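Local coordinates for protein bifunctional autolysin (Staphylococcus aureus subsp. aureus Mu50, PDB 6FXO) that probably cleaves the glycan strands of staphylococcal cell-wall peptidoglycan as a family 73 N-acetylglucosaminidase with a lysozyme-related fold, at residues A113-G127 against Y143-L157. Sequence-based numbering, arbitrary orientation.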
loop_
_atom_site.group_PDB
_atom_site.type_symbol
_atom_site.label_atom_id
_atom_site.label_comp_id
_atom_site.label_asym_id
_atom_site.label_seq_id
_atom_site.Cartn_x
_atom_site.Cartn_y
_atom_site.Cartn_z
ATOM N N ALA A 113 -1.889 8.846 -0.533
ATOM C CA ALA A 113 -2.235 10.257 -0.352
ATOM C C ALA A 113 -3.772 10.488 -0.016
ATOM O O ALA A 113 -4.112 11.354 0.740
ATOM C CB ALA A 113 -1.869 11.063 -1.562
ATOM N N LEU A 114 -4.613 9.694 -0.614
ATOM C CA LEU A 114 -6.059 9.704 -0.459
ATOM C C LEU A 114 -6.559 9.354 0.985
ATOM O O LEU A 114 -7.522 9.936 1.450
ATOM C CB LEU A 114 -6.604 8.661 -1.411
ATOM C CG LEU A 114 -6.658 9.152 -2.864
ATOM C CD1 LEU A 114 -7.268 8.110 -3.773
ATOM C CD2 LEU A 114 -7.468 10.424 -2.941
ATOM N N LEU A 115 -5.897 8.427 1.659
ATOM C CA LEU A 115 -6.210 7.974 2.994
ATOM C C LEU A 115 -5.846 9.045 3.998
ATOM O O LEU A 115 -6.646 9.388 4.865
ATOM C CB LEU A 115 -5.348 6.720 3.215
ATOM C CG LEU A 115 -5.752 5.714 4.282
ATOM C CD1 LEU A 115 -4.883 4.483 4.117
ATOM C CD2 LEU A 115 -5.565 6.278 5.675
ATOM N N GLU A 116 -4.625 9.581 3.869
ATOM C CA GLU A 116 -4.190 10.625 4.790
ATOM C C GLU A 116 -4.929 11.957 4.766
ATOM O O GLU A 116 -4.998 12.647 5.783
ATOM C CB GLU A 116 -2.651 10.844 4.693
ATOM C CG GLU A 116 -1.748 9.609 4.673
ATOM C CD GLU A 116 -1.413 9.049 6.069
ATOM O OE1 GLU A 116 -1.654 7.847 6.297
ATOM O OE2 GLU A 116 -1.011 9.843 6.939
ATOM N N THR A 117 -5.469 12.309 3.585
ATOM C CA THR A 117 -6.218 13.524 3.316
ATOM C C THR A 117 -7.723 13.308 3.128
ATOM O O THR A 117 -8.412 14.262 2.711
ATOM C CB THR A 117 -5.703 14.151 2.019
ATOM O OG1 THR A 117 -6.186 13.377 0.919
ATOM C CG2 THR A 117 -4.209 14.204 1.975
ATOM N N GLY A 118 -8.229 12.084 3.360
ATOM C CA GLY A 118 -9.666 11.887 3.171
ATOM C C GLY A 118 -10.101 12.296 1.776
ATOM O O GLY A 118 -11.087 13.027 1.625
ATOM N N ASN A 119 -9.371 11.824 0.738
ATOM C CA ASN A 119 -9.692 12.165 -0.650
ATOM C C ASN A 119 -9.613 13.667 -0.890
ATOM O O ASN A 119 -10.479 14.268 -1.505
ATOM C CB ASN A 119 -11.064 11.653 -1.112
ATOM C CG ASN A 119 -11.450 10.282 -0.657
ATOM O OD1 ASN A 119 -10.935 9.287 -1.173
ATOM N ND2 ASN A 119 -12.407 10.145 0.244
ATOM N N GLY A 120 -8.566 14.247 -0.352
ATOM C CA GLY A 120 -8.288 15.674 -0.458
ATOM C C GLY A 120 -8.964 16.655 0.482
ATOM O O GLY A 120 -8.766 17.859 0.323
ATOM N N THR A 121 -9.767 16.170 1.454
ATOM C CA THR A 121 -10.449 17.069 2.387
ATOM C C THR A 121 -9.841 17.388 3.762
ATOM O O THR A 121 -10.400 18.218 4.479
ATOM C CB THR A 121 -11.928 16.670 2.494
ATOM O OG1 THR A 121 -12.034 15.464 3.245
ATOM C CG2 THR A 121 -12.565 16.474 1.124
ATOM N N SER A 122 -8.709 16.750 4.117
ATOM C CA SER A 122 -8.004 16.943 5.389
ATOM C C SER A 122 -7.516 18.350 5.597
ATOM O O SER A 122 -7.106 18.991 4.644
ATOM C CB SER A 122 -6.807 15.992 5.499
ATOM O OG SER A 122 -5.521 16.589 5.321
ATOM N N GLN A 123 -7.566 18.833 6.850
ATOM C CA GLN A 123 -7.104 20.179 7.116
ATOM C C GLN A 123 -5.607 20.291 6.809
ATOM O O GLN A 123 -5.136 21.320 6.330
ATOM C CB GLN A 123 -7.446 20.576 8.584
ATOM C CG GLN A 123 -7.051 21.984 9.088
ATOM C CD GLN A 123 -7.759 23.165 8.445
ATOM O OE1 GLN A 123 -8.817 23.624 8.876
ATOM N NE2 GLN A 123 -7.139 23.651 7.385
ATOM N N LEU A 124 -4.867 19.196 7.053
ATOM C CA LEU A 124 -3.438 19.165 6.791
ATOM C C LEU A 124 -3.096 19.345 5.302
ATOM O O LEU A 124 -2.062 19.899 4.970
ATOM C CB LEU A 124 -2.897 17.808 7.264
ATOM C CG LEU A 124 -1.624 17.807 8.108
ATOM C CD1 LEU A 124 -1.831 18.565 9.396
ATOM C CD2 LEU A 124 -1.237 16.369 8.420
ATOM N N ALA A 125 -3.989 18.882 4.433
ATOM C CA ALA A 125 -3.880 18.929 2.977
ATOM C C ALA A 125 -4.532 20.169 2.486
ATOM O O ALA A 125 -4.201 20.674 1.419
ATOM C CB ALA A 125 -4.560 17.717 2.359
ATOM N N LYS A 126 -5.500 20.633 3.259
ATOM C CA LYS A 126 -6.236 21.846 2.926
ATOM C C LYS A 126 -5.244 23.013 3.010
ATOM O O LYS A 126 -5.458 24.072 2.416
ATOM C CB LYS A 126 -7.403 22.063 3.912
ATOM C CG LYS A 126 -8.740 21.520 3.404
ATOM C CD LYS A 126 -9.949 22.071 4.172
ATOM C CE LYS A 126 -11.258 21.510 3.650
ATOM N NZ LYS A 126 -12.449 22.093 4.336
ATOM N N GLY A 127 -4.141 22.782 3.743
ATOM C CA GLY A 127 -3.115 23.785 3.926
ATOM C C GLY A 127 -3.488 24.690 5.080
ATOM O O GLY A 127 -2.630 25.173 5.813
ATOM N N TYR A 143 0.387 26.336 4.063
ATOM C CA TYR A 143 1.423 25.339 3.804
ATOM C C TYR A 143 0.592 23.993 3.790
ATOM O O TYR A 143 -0.461 23.969 4.406
ATOM C CB TYR A 143 2.526 25.502 4.886
ATOM C CG TYR A 143 3.258 26.841 4.812
ATOM C CD1 TYR A 143 2.696 28.013 5.324
ATOM C CD2 TYR A 143 4.515 26.947 4.227
ATOM C CE1 TYR A 143 3.354 29.232 5.252
ATOM C CE2 TYR A 143 5.190 28.163 4.152
ATOM C CZ TYR A 143 4.602 29.307 4.663
ATOM O OH TYR A 143 5.257 30.519 4.580
ATOM N N HIS A 144 1.043 22.910 3.094
ATOM C CA HIS A 144 0.343 21.602 2.984
ATOM C C HIS A 144 0.988 20.258 3.400
ATOM O O HIS A 144 2.198 20.166 3.545
ATOM C CB HIS A 144 -0.067 21.475 1.507
ATOM C CG HIS A 144 -0.890 22.596 1.003
ATOM N ND1 HIS A 144 -2.272 22.501 0.888
ATOM C CD2 HIS A 144 -0.550 23.840 0.587
ATOM C CE1 HIS A 144 -2.728 23.658 0.427
ATOM N NE2 HIS A 144 -1.722 24.478 0.240
ATOM N N ASN A 145 0.143 19.191 3.539
ATOM C CA ASN A 145 0.637 17.882 3.929
ATOM C C ASN A 145 -0.242 16.801 3.414
ATOM O O ASN A 145 -1.269 16.510 4.033
ATOM C CB ASN A 145 0.588 17.741 5.401
ATOM C CG ASN A 145 1.757 17.011 5.910
ATOM O OD1 ASN A 145 2.068 15.882 5.484
ATOM N ND2 ASN A 145 2.399 17.555 6.864
ATOM N N VAL A 146 0.119 16.209 2.293
ATOM C CA VAL A 146 -0.796 15.162 1.859
ATOM C C VAL A 146 -0.452 13.760 2.389
ATOM O O VAL A 146 -1.151 12.791 2.070
ATOM C CB VAL A 146 -0.936 15.208 0.333
ATOM C CG1 VAL A 146 -1.402 16.587 -0.110
ATOM C CG2 VAL A 146 0.384 14.848 -0.340
ATOM N N PHE A 147 0.595 13.631 3.195
ATOM C CA PHE A 147 0.977 12.315 3.712
ATOM C C PHE A 147 0.975 12.030 5.234
ATOM O O PHE A 147 1.480 10.993 5.644
ATOM C CB PHE A 147 2.325 11.871 3.114
ATOM C CG PHE A 147 2.218 11.301 1.721
ATOM C CD1 PHE A 147 2.605 12.041 0.624
ATOM C CD2 PHE A 147 1.711 10.024 1.509
ATOM C CE1 PHE A 147 2.488 11.524 -0.660
ATOM C CE2 PHE A 147 1.598 9.517 0.237
ATOM C CZ PHE A 147 1.982 10.264 -0.849
ATOM N N GLY A 148 0.441 12.934 6.054
ATOM C CA GLY A 148 0.410 12.723 7.477
ATOM C C GLY A 148 1.801 12.790 8.053
ATOM O O GLY A 148 2.002 12.252 9.135
ATOM N N ILE A 149 2.764 13.482 7.356
ATOM C CA ILE A 149 4.112 13.531 7.918
ATOM C C ILE A 149 4.136 14.172 9.297
ATOM O O ILE A 149 3.554 15.239 9.501
ATOM C CB ILE A 149 5.037 14.320 6.954
ATOM C CG1 ILE A 149 4.930 13.779 5.522
ATOM C CG2 ILE A 149 6.479 14.282 7.452
ATOM C CD1 ILE A 149 5.355 12.334 5.363
ATOM N N ALA A 150 4.858 13.512 10.231
ATOM C CA ALA A 150 5.001 13.970 11.609
ATOM C C ALA A 150 3.649 14.321 12.245
ATOM O O ALA A 150 3.570 15.244 13.051
ATOM C CB ALA A 150 5.943 15.168 11.663
ATOM N N ALA A 151 2.595 13.569 11.888
ATOM C CA ALA A 151 1.254 13.813 12.423
ATOM C C ALA A 151 0.663 12.796 13.407
ATOM O O ALA A 151 -0.500 12.929 13.783
ATOM C CB ALA A 151 0.279 14.033 11.275
ATOM N N TYR A 152 1.440 11.797 13.824
ATOM C CA TYR A 152 0.936 10.795 14.760
ATOM C C TYR A 152 1.668 10.879 16.099
ATOM O O TYR A 152 2.258 9.890 16.536
ATOM C CB TYR A 152 1.115 9.380 14.152
ATOM C CG TYR A 152 0.347 9.100 12.872
ATOM C CD1 TYR A 152 0.849 9.479 11.634
ATOM C CD2 TYR A 152 -0.866 8.426 12.901
ATOM C CE1 TYR A 152 0.168 9.192 10.458
ATOM C CE2 TYR A 152 -1.556 8.131 11.730
ATOM C CZ TYR A 152 -1.038 8.518 10.510
ATOM O OH TYR A 152 -1.718 8.232 9.349
ATOM N N ASP A 153 1.633 12.064 16.746
ATOM C CA ASP A 153 2.300 12.244 18.019
ATOM C C ASP A 153 1.679 13.318 18.910
ATOM O O ASP A 153 0.623 13.084 19.492
ATOM C CB ASP A 153 3.799 12.511 17.793
ATOM N N ASN A 154 2.321 14.493 19.002
ATOM C CA ASN A 154 1.813 15.573 19.832
ATOM C C ASN A 154 0.580 16.274 19.270
ATOM O O ASN A 154 -0.525 16.050 19.754
ATOM C CB ASN A 154 2.932 16.576 20.095
ATOM N N ASP A 155 0.771 17.123 18.255
ATOM C CA ASP A 155 -0.351 17.834 17.660
ATOM C C ASP A 155 -0.457 17.488 16.191
ATOM O O ASP A 155 0.241 18.057 15.362
ATOM C CB ASP A 155 -0.215 19.347 17.875
ATOM C CG ASP A 155 -1.157 19.864 18.942
ATOM O OD1 ASP A 155 -0.755 19.894 20.124
ATOM O OD2 ASP A 155 -2.299 20.226 18.598
ATOM N N PRO A 156 -1.348 16.556 15.848
ATOM C CA PRO A 156 -1.479 16.189 14.436
ATOM C C PRO A 156 -1.788 17.339 13.512
ATOM O O PRO A 156 -1.341 17.273 12.376
ATOM C CB PRO A 156 -2.570 15.121 14.443
ATOM C CG PRO A 156 -2.472 14.510 15.808
ATOM C CD PRO A 156 -2.126 15.655 16.719
ATOM N N LEU A 157 -2.538 18.368 13.935
ATOM C CA LEU A 157 -2.813 19.451 13.029
ATOM C C LEU A 157 -1.673 20.460 13.001
ATOM O O LEU A 157 -0.974 20.537 11.994
ATOM C CB LEU A 157 -4.145 20.154 13.317
ATOM C CG LEU A 157 -4.533 21.232 12.310
ATOM C CD1 LEU A 157 -4.478 20.676 10.901
ATOM C CD2 LEU A 157 -5.913 21.751 12.628
#
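Glu-116, in the last turn of helix 106-116, meets Tyr-152 in the lysozyme-like glucosaminidase fold of family GH73, where the loop of 143-157 runs over this helix end and the short helix 123-126. Tyr-152 OH donates to Glu-116 OE2 at 3.0 Å, on the syn side of the carboxylate, with carboxylate and ring planes turned 49° apart. The bend at chi2 of Glu-116 (-84°) folds the acid along the loop, where Glu-116 OE2 also lies 3.0 Å from Phe-147 O without a hydrogen bond, both being acceptors. Past the helix, Thr-117 OG1 donates to Ala-113 O and accepts from Gly-120 N in an ST motif, while its CG2 packs on Val-146 CB. Ser-122 N-caps the short helix, its OG accepting from Ala-125 N at 2.9 Å. Leu-124 lies alongside Asn-145, Leu-124 CG 3.5 Å from Asn-145 CB, and its CD1 and CD2 reach Leu-157 and Ala-151. Leu-124 O takes a weak, bent bond from Asn-145 N. The Asn-145 amide is used at both ends: OD1 accepts from Ile-149 N, and ND2 gives a weak bond to Gly-160 O. Gly-127 packs loosely defined over one face of the His-144 ring. At that ring's edge, His-144 ND1 donates to Ala-125 O, 2.7 Å away and nearly straight at 161°; Ala-125 O lies in the plane of the ring, while ND1 approaches from above the carbonyl plane.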